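Local coordinates for DNA mismatch repair protein MUTS (Thermus aquaticus, PDB 1EWQ), which recognises mismatched DNA as the first step of mismatch repair and has a weak ATPase activity, at residues F34-F39 with V108-T113; R496-E499 with L504-R507; A336-L341 with P346-A351; G144-D149 with G222-Y227. All coordinates share one frame; numbering follows the deposited sequence.

Contact 1: F34-F39 with V108-T113. With nucleotides of chain A; nucleotides of chain B.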
loop_
_atom_site.group_PDB
_atom_site.type_symbol
_atom_site.label_atom_id
_atom_site.label_comp_id
_atom_site.label_asym_id
_atom_site.label_seq_id
_atom_site.Cartn_x
_atom_site.Cartn_y
_atom_site.Cartn_z
ATOM N N PHE C 34 22.327 -13.054 11.055
ATOM C CA PHE C 34 23.523 -13.785 11.458
ATOM C C PHE C 34 24.179 -14.522 10.297
ATOM O O PHE C 34 23.654 -15.530 9.807
ATOM C CB PHE C 34 23.124 -14.775 12.555
ATOM C CG PHE C 34 24.273 -15.347 13.326
ATOM C CD1 PHE C 34 25.166 -14.514 13.998
ATOM C CD2 PHE C 34 24.421 -16.727 13.444
ATOM C CE1 PHE C 34 26.190 -15.048 14.780
ATOM C CE2 PHE C 34 25.437 -17.275 14.222
ATOM C CZ PHE C 34 26.326 -16.433 14.894
ATOM N N GLN C 35 25.333 -14.021 9.867
ATOM C CA GLN C 35 26.081 -14.616 8.762
ATOM C C GLN C 35 26.695 -15.983 9.086
ATOM O O GLN C 35 27.394 -16.143 10.088
ATOM C CB GLN C 35 27.181 -13.647 8.329
ATOM C CG GLN C 35 28.477 -14.280 7.819
ATOM C CD GLN C 35 28.401 -14.737 6.389
ATOM O OE1 GLN C 35 29.367 -14.607 5.628
ATOM N NE2 GLN C 35 27.258 -15.296 6.007
ATOM N N VAL C 36 26.417 -16.963 8.232
ATOM C CA VAL C 36 26.957 -18.316 8.383
ATOM C C VAL C 36 27.231 -18.783 6.961
ATOM O O VAL C 36 26.332 -19.267 6.283
ATOM C CB VAL C 36 25.944 -19.297 9.035
ATOM C CG1 VAL C 36 26.626 -20.627 9.331
ATOM C CG2 VAL C 36 25.377 -18.713 10.305
ATOM N N GLY C 37 28.468 -18.630 6.508
ATOM C CA GLY C 37 28.788 -19.020 5.147
ATOM C C GLY C 37 28.233 -17.995 4.170
ATOM O O GLY C 37 28.394 -16.790 4.370
ATOM N N ASP C 38 27.565 -18.459 3.117
ATOM C CA ASP C 38 27.000 -17.545 2.125
ATOM C C ASP C 38 25.536 -17.191 2.376
ATOM O O ASP C 38 24.805 -16.846 1.447
ATOM C CB ASP C 38 27.148 -18.133 0.728
ATOM C CG ASP C 38 28.591 -18.370 0.354
ATOM O OD1 ASP C 38 29.399 -17.419 0.434
ATOM O OD2 ASP C 38 28.917 -19.511 -0.020
ATOM N N PHE C 39 25.111 -17.281 3.633
ATOM C CA PHE C 39 23.742 -16.952 4.001
ATOM C C PHE C 39 23.666 -16.152 5.299
ATOM O O PHE C 39 24.485 -16.336 6.197
ATOM C CB PHE C 39 22.901 -18.225 4.183
ATOM C CG PHE C 39 22.536 -18.915 2.901
ATOM C CD1 PHE C 39 23.469 -19.684 2.217
ATOM C CD2 PHE C 39 21.248 -18.798 2.378
ATOM C CE1 PHE C 39 23.131 -20.327 1.030
ATOM C CE2 PHE C 39 20.899 -19.438 1.187
ATOM C CZ PHE C 39 21.845 -20.205 0.513
ATOM N N VAL C 108 33.990 -19.485 13.880
ATOM C CA VAL C 108 34.407 -18.263 13.195
ATOM C C VAL C 108 33.988 -17.023 13.985
ATOM O O VAL C 108 32.919 -16.998 14.599
ATOM C CB VAL C 108 33.799 -18.176 11.774
ATOM C CG1 VAL C 108 34.202 -16.866 11.111
ATOM C CG2 VAL C 108 34.268 -19.354 10.935
ATOM N N ARG C 109 34.845 -16.003 13.975
ATOM C CA ARG C 109 34.560 -14.755 14.682
ATOM C C ARG C 109 33.383 -14.034 14.030
ATOM O O ARG C 109 33.426 -13.708 12.841
ATOM C CB ARG C 109 35.779 -13.819 14.658
ATOM C CG ARG C 109 37.045 -14.344 15.343
ATOM C CD ARG C 109 38.199 -13.345 15.184
ATOM N NE ARG C 109 39.485 -13.875 15.637
ATOM C CZ ARG C 109 40.657 -13.273 15.434
ATOM N NH1 ARG C 109 40.700 -12.117 14.783
ATOM N NH2 ARG C 109 41.782 -13.823 15.880
ATOM N N ARG C 110 32.333 -13.786 14.808
ATOM C CA ARG C 110 31.163 -13.081 14.300
ATOM C C ARG C 110 30.749 -11.952 15.230
ATOM O O ARG C 110 30.613 -12.135 16.444
ATOM C CB ARG C 110 30.002 -14.052 14.089
ATOM C CG ARG C 110 30.323 -15.054 13.011
ATOM C CD ARG C 110 29.248 -16.096 12.793
ATOM N NE ARG C 110 29.800 -17.177 11.986
ATOM C CZ ARG C 110 29.133 -18.257 11.606
ATOM N NH1 ARG C 110 27.865 -18.412 11.955
ATOM N NH2 ARG C 110 29.739 -19.184 10.878
ATOM N N GLU C 111 30.564 -10.777 14.638
ATOM C CA GLU C 111 30.173 -9.589 15.375
ATOM C C GLU C 111 29.268 -8.750 14.482
ATOM O O GLU C 111 29.211 -8.950 13.269
ATOM C CB GLU C 111 31.412 -8.765 15.736
ATOM C CG GLU C 111 32.593 -9.583 16.235
ATOM C CD GLU C 111 33.875 -8.774 16.295
ATOM O OE1 GLU C 111 34.284 -8.225 15.250
ATOM O OE2 GLU C 111 34.477 -8.689 17.387
ATOM N N VAL C 112 28.566 -7.805 15.092
ATOM C CA VAL C 112 27.692 -6.920 14.348
ATOM C C VAL C 112 28.568 -5.851 13.704
ATOM O O VAL C 112 29.222 -5.079 14.392
ATOM C CB VAL C 112 26.658 -6.262 15.279
ATOM C CG1 VAL C 112 25.777 -5.305 14.486
ATOM C CG2 VAL C 112 25.810 -7.337 15.944
ATOM N N THR C 113 28.587 -5.822 12.377
ATOM C CA THR C 113 29.399 -4.862 11.633
ATOM C C THR C 113 28.711 -3.521 11.404
ATOM O O THR C 113 29.371 -2.491 11.280
ATOM C CB THR C 113 29.827 -5.467 10.269
ATOM O OG1 THR C 113 30.965 -6.309 10.472
ATOM C CG2 THR C 113 30.173 -4.375 9.243
ATOM P P DT A 13 15.924 -26.147 2.745
ATOM O OP1 DT A 13 14.557 -26.659 3.024
ATOM O OP2 DT A 13 16.754 -26.791 1.694
ATOM O "O5'" DT A 13 15.828 -24.600 2.423
ATOM C "C5'" DT A 13 16.829 -23.762 2.954
ATOM C "C4'" DT A 13 16.331 -22.353 3.117
ATOM O "O4'" DT A 13 17.249 -21.755 4.047
ATOM C "C3'" DT A 13 16.426 -21.538 1.832
ATOM O "O3'" DT A 13 15.402 -20.538 1.766
ATOM C "C2'" DT A 13 17.828 -20.955 1.883
ATOM C "C1'" DT A 13 18.185 -20.936 3.370
ATOM N N1 DT A 13 19.533 -21.462 3.686
ATOM C C2 DT A 13 20.120 -21.056 4.862
ATOM O O2 DT A 13 19.570 -20.318 5.662
ATOM N N3 DT A 13 21.382 -21.551 5.071
ATOM C C4 DT A 13 22.095 -22.396 4.247
ATOM O O4 DT A 13 23.231 -22.729 4.555
ATOM C C5 DT A 13 21.409 -22.811 3.047
ATOM C C7 DT A 13 22.088 -23.761 2.113
ATOM C C6 DT A 13 20.180 -22.324 2.825
ATOM P P DC B 14 32.073 -22.341 11.795
ATOM O OP1 DC B 14 32.033 -21.231 12.783
ATOM O OP2 DC B 14 33.362 -23.028 11.514
ATOM O "O5'" DC B 14 30.972 -23.402 12.245
ATOM C "C5'" DC B 14 29.607 -23.005 12.353
ATOM C "C4'" DC B 14 28.729 -24.187 12.687
ATOM O "O4'" DC B 14 28.782 -25.168 11.622
ATOM C "C3'" DC B 14 29.106 -24.929 13.968
ATOM O "O3'" DC B 14 27.907 -25.298 14.660
ATOM C "C2'" DC B 14 29.837 -26.159 13.457
ATOM C "C1'" DC B 14 29.096 -26.445 12.160
ATOM N N1 DC B 14 29.845 -27.211 11.137
ATOM C C2 DC B 14 29.312 -28.431 10.674
ATOM O O2 DC B 14 28.250 -28.852 11.166
ATOM N N3 DC B 14 29.968 -29.118 9.710
ATOM C C4 DC B 14 31.111 -28.642 9.214
ATOM N N4 DC B 14 31.713 -29.343 8.249
ATOM C C5 DC B 14 31.689 -27.420 9.683
ATOM C C6 DC B 14 31.028 -26.744 10.633
ATOM P P DC B 12 32.124 -23.202 -0.921
ATOM O OP1 DC B 12 32.540 -21.977 -1.638
ATOM O OP2 DC B 12 33.035 -24.378 -0.878
ATOM O "O5'" DC B 12 31.747 -22.774 0.565
ATOM C "C5'" DC B 12 31.057 -21.550 0.796
ATOM C "C4'" DC B 12 30.722 -21.396 2.259
ATOM O "O4'" DC B 12 29.725 -22.369 2.643
ATOM C "C3'" DC B 12 31.888 -21.568 3.227
ATOM O "O3'" DC B 12 31.742 -20.601 4.268
ATOM C "C2'" DC B 12 31.711 -22.987 3.745
ATOM C "C1'" DC B 12 30.197 -23.190 3.703
ATOM N N1 DC B 12 29.759 -24.564 3.401
ATOM C C2 DC B 12 28.554 -25.032 3.951
ATOM O O2 DC B 12 27.937 -24.316 4.748
ATOM N N3 DC B 12 28.100 -26.258 3.602
ATOM C C4 DC B 12 28.807 -27.019 2.766
ATOM N N4 DC B 12 28.310 -28.211 2.440
ATOM C C5 DC B 12 30.057 -26.587 2.226
ATOM C C6 DC B 12 30.492 -25.364 2.568
#
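R110 reaches out from strand 110-113 and lays its guanidinium against F34, Q35 and V36 of segment 34-39. The F34 ring and the guanidinium plane stand 61° apart, the two side chains crossing at about a right angle: F34 CZ rests on R110 CD at 3.6 Å, while F34 CE2 meets the guanidinium at its edge, 3.5 Å from R110 NH1. Q35 O lies over one face of the guanidinium; although only 3.0 Å from R110 NH1, it is poorly aligned for a hydrogen bond. V36 CG2 presses tightly on the same nitrogen at 3.0 Å. With R110 stretched out from CG to NE (chi2 177°), R110 NH2 comes 3.6 Å from OP1 of DC14 of chain B. V108 N gives that OP1 a nearly straight hydrogen bond of 2.8 Å. Farther along 34-39, F39 spreads its ring over one face of the DT13 base of chain A, with CE2 3.4 Å from C6. F39 and E41 fit the Phe-X-Glu motif with which MutS proteins probe mismatches. Arginine suits its place because its apolar shaft can lie on F34, while its positive end passes over V36 and probably favours the nearby phosphate electrostatically.

Contact 2: R496-E499 with L504-R507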
loop_
_atom_site.group_PDB
_atom_site.type_symbol
_atom_site.label_atom_id
_atom_site.label_comp_id
_atom_site.label_asym_id
_atom_site.label_seq_id
_atom_site.Cartn_x
_atom_site.Cartn_y
_atom_site.Cartn_z
ATOM N N ARG C 496 43.576 -13.776 -5.739
ATOM C CA ARG C 496 42.490 -13.085 -5.045
ATOM C C ARG C 496 43.067 -12.139 -3.999
ATOM O O ARG C 496 42.578 -11.026 -3.830
ATOM C CB ARG C 496 41.541 -14.067 -4.353
ATOM C CG ARG C 496 40.649 -14.861 -5.287
ATOM C CD ARG C 496 39.635 -15.679 -4.492
ATOM N NE ARG C 496 39.501 -17.035 -5.017
ATOM C CZ ARG C 496 40.355 -18.025 -4.772
ATOM N NH1 ARG C 496 41.412 -17.822 -4.002
ATOM N NH2 ARG C 496 40.151 -19.219 -5.305
ATOM N N ARG C 497 44.107 -12.589 -3.300
ATOM C CA ARG C 497 44.747 -11.773 -2.274
ATOM C C ARG C 497 45.349 -10.503 -2.849
ATOM O O ARG C 497 44.921 -9.398 -2.518
ATOM C CB ARG C 497 45.858 -12.544 -1.553
ATOM C CG ARG C 497 46.526 -11.678 -0.487
ATOM C CD ARG C 497 47.634 -12.359 0.287
ATOM N NE ARG C 497 48.016 -11.528 1.429
ATOM C CZ ARG C 497 48.950 -11.848 2.323
ATOM N NH1 ARG C 497 49.615 -12.990 2.208
ATOM N NH2 ARG C 497 49.208 -11.033 3.343
ATOM N N ARG C 498 46.358 -10.670 -3.697
ATOM C CA ARG C 498 47.036 -9.541 -4.324
ATOM C C ARG C 498 46.060 -8.574 -4.985
ATOM O O ARG C 498 46.210 -7.361 -4.870
ATOM C CB ARG C 498 48.040 -10.044 -5.367
ATOM C CG ARG C 498 48.517 -8.987 -6.366
ATOM C CD ARG C 498 49.670 -8.130 -5.841
ATOM N NE ARG C 498 49.371 -7.411 -4.608
ATOM C CZ ARG C 498 49.769 -6.168 -4.354
ATOM N NH1 ARG C 498 50.480 -5.498 -5.244
ATOM N NH2 ARG C 498 49.460 -5.595 -3.202
ATOM N N GLU C 499 45.060 -9.110 -5.676
ATOM C CA GLU C 499 44.099 -8.251 -6.353
ATOM C C GLU C 499 43.267 -7.426 -5.372
ATOM O O GLU C 499 42.924 -6.286 -5.664
ATOM C CB GLU C 499 43.196 -9.074 -7.273
ATOM C CG GLU C 499 42.327 -8.212 -8.177
ATOM C CD GLU C 499 41.792 -8.975 -9.371
ATOM O OE1 GLU C 499 41.373 -10.141 -9.187
ATOM O OE2 GLU C 499 41.778 -8.404 -10.485
ATOM N N LEU C 504 42.434 -2.092 -2.689
ATOM C CA LEU C 504 42.541 -1.252 -1.499
ATOM C C LEU C 504 43.553 -0.121 -1.669
ATOM O O LEU C 504 43.301 1.001 -1.241
ATOM C CB LEU C 504 42.904 -2.103 -0.276
ATOM C CG LEU C 504 41.782 -3.063 0.136
ATOM C CD1 LEU C 504 42.197 -3.891 1.345
ATOM C CD2 LEU C 504 40.526 -2.251 0.452
ATOM N N GLU C 505 44.686 -0.412 -2.303
ATOM C CA GLU C 505 45.716 0.597 -2.525
ATOM C C GLU C 505 45.165 1.687 -3.446
ATOM O O GLU C 505 45.331 2.876 -3.188
ATOM C CB GLU C 505 46.975 -0.048 -3.141
ATOM C CG GLU C 505 47.607 -1.154 -2.262
ATOM C CD GLU C 505 48.761 -1.911 -2.938
ATOM O OE1 GLU C 505 48.972 -1.750 -4.167
ATOM O OE2 GLU C 505 49.453 -2.687 -2.231
ATOM N N VAL C 506 44.501 1.273 -4.519
ATOM C CA VAL C 506 43.916 2.214 -5.470
ATOM C C VAL C 506 42.805 3.020 -4.786
ATOM O O VAL C 506 42.674 4.227 -5.000
ATOM C CB VAL C 506 43.335 1.470 -6.696
ATOM C CG1 VAL C 506 42.716 2.458 -7.674
ATOM C CG2 VAL C 506 44.441 0.672 -7.383
ATOM N N ARG C 507 42.013 2.345 -3.959
ATOM C CA ARG C 507 40.926 2.997 -3.242
ATOM C C ARG C 507 41.493 4.092 -2.344
ATOM O O ARG C 507 40.959 5.200 -2.285
ATOM C CB ARG C 507 40.170 1.975 -2.400
ATOM C CG ARG C 507 39.039 2.565 -1.573
ATOM C CD ARG C 507 38.946 1.827 -0.249
ATOM N NE ARG C 507 37.807 0.934 -0.168
ATOM C CZ ARG C 507 37.611 0.076 0.829
ATOM N NH1 ARG C 507 38.491 -0.009 1.823
ATOM N NH2 ARG C 507 36.527 -0.686 0.843
#
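R498 and E505 form a salt bridge along the long helix 479-511 of domain III. They stand seven positions apart, about two turns of an alpha helix, so both can stand on one side of it. The packed part belongs to R498. Its bond to CB points away from 504-507, but the chain folds at chi2 (84°) and again at chi3, which brings the guanidinium round to E505. Its side chain also rests on D407, L408 and L411 of helix 406-433, and the charged end has two further acid partners: NH1 pairs with D405, and NH2 with E501 one turn along the same helix. An arginine suits this place because a long, partly apolar chain can pack on the neighbouring helix while its several N-H groups serve different carboxylates.

The loose side is that of E505. It is exposed, its chain runs out extended beyond CG, and across the two segments it meets R498 alone; the small buried area, 78 Å² in all, agrees with a surface contact. Glutamate is long enough to span the gap and polar enough to face solvent. The two flat groups are turned 70° against each other. R498 NH2 donates to E505 OE2 over 3.1 Å, with the acceptor close to the guanidinium plane at its edge but the nitrogen well above the plane of the carboxylate.

Contact 3: A336-L341 with P346-A351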
loop_
_atom_site.group_PDB
_atom_site.type_symbol
_atom_site.label_atom_id
_atom_site.label_comp_id
_atom_site.label_asym_id
_atom_site.label_seq_id
_atom_site.Cartn_x
_atom_site.Cartn_y
_atom_site.Cartn_z
ATOM N N ALA C 336 32.350 10.478 -1.944
ATOM C CA ALA C 336 33.420 10.949 -1.074
ATOM C C ALA C 336 33.255 10.374 0.338
ATOM O O ALA C 336 34.225 9.908 0.947
ATOM C CB ALA C 336 33.407 12.474 -1.022
ATOM N N THR C 337 32.016 10.405 0.834
ATOM C CA THR C 337 31.674 9.900 2.163
ATOM C C THR C 337 31.970 8.408 2.294
ATOM O O THR C 337 32.518 7.963 3.309
ATOM C CB THR C 337 30.173 10.135 2.493
ATOM O OG1 THR C 337 29.867 11.534 2.394
ATOM C CG2 THR C 337 29.849 9.653 3.905
ATOM N N ARG C 338 31.599 7.629 1.280
ATOM C CA ARG C 338 31.860 6.196 1.324
ATOM C C ARG C 338 33.372 5.973 1.312
ATOM O O ARG C 338 33.882 5.083 1.993
ATOM C CB ARG C 338 31.194 5.482 0.140
ATOM C CG ARG C 338 29.672 5.426 0.250
ATOM C CD ARG C 338 29.014 4.706 -0.916
ATOM N NE ARG C 338 29.269 3.270 -0.933
ATOM C CZ ARG C 338 28.816 2.393 -0.030
ATOM N NH1 ARG C 338 28.070 2.789 0.998
ATOM N NH2 ARG C 338 29.101 1.100 -0.168
ATOM N N LEU C 339 34.086 6.788 0.539
ATOM C CA LEU C 339 35.535 6.692 0.480
ATOM C C LEU C 339 36.121 6.958 1.864
ATOM O O LEU C 339 36.919 6.169 2.368
ATOM C CB LEU C 339 36.111 7.701 -0.524
ATOM C CG LEU C 339 36.136 7.298 -2.007
ATOM C CD1 LEU C 339 36.455 8.497 -2.881
ATOM C CD2 LEU C 339 37.168 6.185 -2.206
ATOM N N GLU C 340 35.714 8.073 2.472
ATOM C CA GLU C 340 36.219 8.461 3.788
ATOM C C GLU C 340 35.899 7.428 4.864
ATOM O O GLU C 340 36.675 7.252 5.801
ATOM C CB GLU C 340 35.644 9.825 4.219
ATOM C CG GLU C 340 35.993 10.985 3.294
ATOM C CD GLU C 340 35.138 12.221 3.541
ATOM O OE1 GLU C 340 34.012 12.078 4.062
ATOM O OE2 GLU C 340 35.580 13.336 3.194
ATOM N N LEU C 341 34.758 6.755 4.731
ATOM C CA LEU C 341 34.333 5.753 5.702
ATOM C C LEU C 341 34.867 4.348 5.424
ATOM O O LEU C 341 34.518 3.408 6.127
ATOM C CB LEU C 341 32.799 5.703 5.771
ATOM C CG LEU C 341 32.121 6.905 6.436
ATOM C CD1 LEU C 341 30.606 6.822 6.298
ATOM C CD2 LEU C 341 32.530 6.947 7.896
ATOM N N PRO C 346 34.431 -1.452 -5.635
ATOM C CA PRO C 346 35.100 -1.320 -6.926
ATOM C C PRO C 346 34.151 -0.645 -7.919
ATOM O O PRO C 346 34.582 -0.006 -8.872
ATOM C CB PRO C 346 35.458 -2.765 -7.293
ATOM C CG PRO C 346 34.624 -3.617 -6.354
ATOM C CD PRO C 346 34.547 -2.818 -5.108
ATOM N N LYS C 347 32.855 -0.775 -7.668
ATOM C CA LYS C 347 31.851 -0.157 -8.519
ATOM C C LYS C 347 31.923 1.370 -8.340
ATOM O O LYS C 347 31.815 2.137 -9.309
ATOM C CB LYS C 347 30.458 -0.645 -8.127
ATOM C CG LYS C 347 29.412 -0.421 -9.191
ATOM C CD LYS C 347 29.562 -1.476 -10.295
ATOM C CE LYS C 347 29.297 -2.886 -9.751
ATOM N NZ LYS C 347 29.361 -3.921 -10.831
ATOM N N ASP C 348 32.109 1.809 -7.098
ATOM C CA ASP C 348 32.206 3.238 -6.835
ATOM C C ASP C 348 33.397 3.827 -7.571
ATOM O O ASP C 348 33.298 4.919 -8.120
ATOM C CB ASP C 348 32.324 3.516 -5.333
ATOM C CG ASP C 348 31.051 3.181 -4.583
ATOM O OD1 ASP C 348 29.968 3.551 -5.074
ATOM O OD2 ASP C 348 31.125 2.554 -3.509
ATOM N N LEU C 349 34.519 3.109 -7.597
ATOM C CA LEU C 349 35.711 3.614 -8.290
ATOM C C LEU C 349 35.489 3.725 -9.800
ATOM O O LEU C 349 36.053 4.601 -10.454
ATOM C CB LEU C 349 36.929 2.721 -8.009
ATOM C CG LEU C 349 37.366 2.627 -6.535
ATOM C CD1 LEU C 349 38.566 1.708 -6.416
ATOM C CD2 LEU C 349 37.711 4.007 -5.997
ATOM N N GLY C 350 34.672 2.833 -10.353
ATOM C CA GLY C 350 34.398 2.890 -11.777
ATOM C C GLY C 350 33.611 4.156 -12.048
ATOM O O GLY C 350 33.953 4.944 -12.936
ATOM N N ALA C 351 32.555 4.355 -11.265
ATOM C CA ALA C 351 31.725 5.547 -11.407
ATOM C C ALA C 351 32.586 6.794 -11.179
ATOM O O ALA C 351 32.432 7.796 -11.871
ATOM C CB ALA C 351 30.570 5.502 -10.406
#
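D348 and L349, on the first turn of helix 346-366, make the contact with R338 and L339 of helix 332-340. P346 comes first, a residue well suited to an opening turn because its missing N-H is not needed there; its ring packs on F503 of helix 479-511. Two residues on, D348 points toward the other segment, and D348 OD2 takes a straight N-H bond (168°) from R338 NE over 3.3 Å, part of a salt bridge. The acceptor sits in the guanidinium plane, at its edge; NE approaches from the syn side of the carboxylate, 33° out of its plane. A bend at chi3 (69°) turns the R338 guanidinium so that NE is presented. The same oxygen also accepts the amide of S345, so two donors grip it. Replacing R338 by an alanine would probably leave D348 with the S345 amide but without its charged mate. Next comes L349, whose CD2 meets L339 CD2 at 4.4 Å; both leucines pack on A510 of helix 479-511, a setting for branched apolar chains. Aspartate three residues after S345, bonded to its amide, resembles the side-chain half of a capping box, here at the start of the second of two consecutive helices joined by a short loop in domain III.

Contact 4: G144-D149 with G222-Y227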
loop_
_atom_site.group_PDB
_atom_site.type_symbol
_atom_site.label_atom_id
_atom_site.label_comp_id
_atom_site.label_asym_id
_atom_site.label_seq_id
_atom_site.Cartn_x
_atom_site.Cartn_y
_atom_site.Cartn_z
ATOM N N GLY C 144 15.602 22.016 21.152
ATOM C CA GLY C 144 16.762 21.727 20.331
ATOM C C GLY C 144 16.396 20.742 19.233
ATOM O O GLY C 144 15.787 19.716 19.498
ATOM N N LEU C 145 16.772 21.058 17.999
ATOM C CA LEU C 145 16.466 20.208 16.851
ATOM C C LEU C 145 17.743 20.104 16.023
ATOM O O LEU C 145 18.319 21.129 15.639
ATOM C CB LEU C 145 15.370 20.870 16.011
ATOM C CG LEU C 145 14.457 20.101 15.044
ATOM C CD1 LEU C 145 14.145 21.014 13.865
ATOM C CD2 LEU C 145 15.085 18.822 14.573
ATOM N N ALA C 146 18.194 18.878 15.758
ATOM C CA ALA C 146 19.406 18.678 14.965
ATOM C C ALA C 146 19.217 17.576 13.939
ATOM O O ALA C 146 18.491 16.613 14.165
ATOM C CB ALA C 146 20.592 18.357 15.866
ATOM N N PHE C 147 19.876 17.733 12.799
ATOM C CA PHE C 147 19.788 16.767 11.725
ATOM C C PHE C 147 21.166 16.268 11.333
ATOM O O PHE C 147 22.167 16.972 11.473
ATOM C CB PHE C 147 19.148 17.390 10.479
ATOM C CG PHE C 147 17.761 17.905 10.696
ATOM C CD1 PHE C 147 17.541 19.245 10.941
ATOM C CD2 PHE C 147 16.668 17.042 10.651
ATOM C CE1 PHE C 147 16.245 19.733 11.143
ATOM C CE2 PHE C 147 15.379 17.517 10.851
ATOM C CZ PHE C 147 15.168 18.866 11.097
ATOM N N LEU C 148 21.199 15.044 10.836
ATOM C CA LEU C 148 22.428 14.442 10.354
ATOM C C LEU C 148 22.067 13.587 9.154
ATOM O O LEU C 148 21.104 12.821 9.202
ATOM C CB LEU C 148 23.086 13.544 11.413
ATOM C CG LEU C 148 24.284 12.731 10.890
ATOM C CD1 LEU C 148 25.416 13.679 10.437
ATOM C CD2 LEU C 148 24.798 11.791 11.990
ATOM N N ASP C 149 22.818 13.758 8.066
ATOM C CA ASP C 149 22.627 12.950 6.871
ATOM C C ASP C 149 23.948 12.214 6.826
ATOM O O ASP C 149 24.975 12.759 6.409
ATOM C CB ASP C 149 22.456 13.800 5.608
ATOM C CG ASP C 149 22.148 12.953 4.382
ATOM O OD1 ASP C 149 22.636 11.801 4.322
ATOM O OD2 ASP C 149 21.431 13.444 3.473
ATOM N N GLY C 222 24.343 15.253 20.502
ATOM C CA GLY C 222 24.941 14.093 21.136
ATOM C C GLY C 222 24.195 12.842 20.724
ATOM O O GLY C 222 24.798 11.804 20.419
ATOM N N ALA C 223 22.870 12.949 20.702
ATOM C CA ALA C 223 22.028 11.827 20.318
ATOM C C ALA C 223 22.334 11.376 18.893
ATOM O O ALA C 223 22.494 10.182 18.637
ATOM C CB ALA C 223 20.561 12.208 20.440
ATOM N N LEU C 224 22.426 12.330 17.971
ATOM C CA LEU C 224 22.705 12.001 16.574
ATOM C C LEU C 224 24.035 11.268 16.427
ATOM O O LEU C 224 24.114 10.243 15.749
ATOM C CB LEU C 224 22.719 13.273 15.717
ATOM C CG LEU C 224 21.385 13.998 15.488
ATOM C CD1 LEU C 224 21.646 15.308 14.758
ATOM C CD2 LEU C 224 20.433 13.120 14.668
ATOM N N LEU C 225 25.070 11.793 17.082
ATOM C CA LEU C 225 26.398 11.202 17.024
ATOM C C LEU C 225 26.490 9.825 17.680
ATOM O O LEU C 225 27.150 8.927 17.154
ATOM C CB LEU C 225 27.429 12.152 17.646
ATOM C CG LEU C 225 27.724 13.416 16.826
ATOM C CD1 LEU C 225 28.606 14.362 17.624
ATOM C CD2 LEU C 225 28.396 13.032 15.509
ATOM N N ALA C 226 25.828 9.648 18.817
ATOM C CA ALA C 226 25.874 8.363 19.502
ATOM C C ALA C 226 25.144 7.319 18.671
ATOM O O ALA C 226 25.626 6.198 18.501
ATOM C CB ALA C 226 25.235 8.473 20.883
ATOM N N TYR C 227 23.984 7.693 18.144
ATOM C CA TYR C 227 23.188 6.775 17.339
ATOM C C TYR C 227 23.862 6.397 16.012
ATOM O O TYR C 227 24.012 5.220 15.706
ATOM C CB TYR C 227 21.808 7.387 17.071
ATOM C CG TYR C 227 20.780 6.395 16.581
ATOM C CD1 TYR C 227 20.219 5.456 17.448
ATOM C CD2 TYR C 227 20.384 6.377 15.242
ATOM C CE1 TYR C 227 19.294 4.524 16.999
ATOM C CE2 TYR C 227 19.453 5.444 14.776
ATOM C CZ TYR C 227 18.916 4.521 15.663
ATOM O OH TYR C 227 18.011 3.588 15.212
#
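Helix 222-227 runs beside strand 144-149 in nearly the same direction, the axes 29° apart and 8.6 Å at closest approach, which brings L224 up to A146, F147 and L148. L224 carries the contact. Its CG lies anti to the carbonyl carbon (chi1 -69°), and the outer methyl CD1 comes down on the strand, 3.4 Å from A146 CB, tighter than usual for two carbons. The same methyl is 3.6 Å from F147 N and 4.0 Å from L148 CB, and thus sits between the two side chains that the strand turns toward the helix. Alanine suits position 146 because its short side chain lets the leucine come close to the backbone. The strand belongs to the mixed sheet of domain II, whose fold is RNase H-like, and helix 215-232 covers one side of it. L145 and F147 point the other way and pack on helix 163-173, as expected of alternating residues in a strand; F147 also stacks on H173. L224 reaches L134 and A136 on the adjacent strand as well, so an alanine in its place would probably open a gap between helix and sheet, leaving A146 and L148 without the methyl they share. L148, branched and apolar, also packs on F155 and L238; L148 CD2 stands 4.1 Å from L224 O.

In the fold
Along the chain the contacts come in the order 1, 4, 3, 2, none interleaved with another. Contact 1 belongs to the sheet of domain I, at the DNA, and contact 4 to the separate sheet of domain II, with centres about 29 Å apart. Contacts 2 and 3 both lie in helical domain III, their centres about 14 Å apart, and they touch: R507 of helix 479-511 packs on L339 and L349. Contact 1 lies about 23 Å from contact 2 and about 24 Å from contact 3, centre to centre, without touching either. The contacts thus fall in three domains, the DNA-contacting one, a second sheet domain and the long-helix domain, consistent with the modular build of MutS.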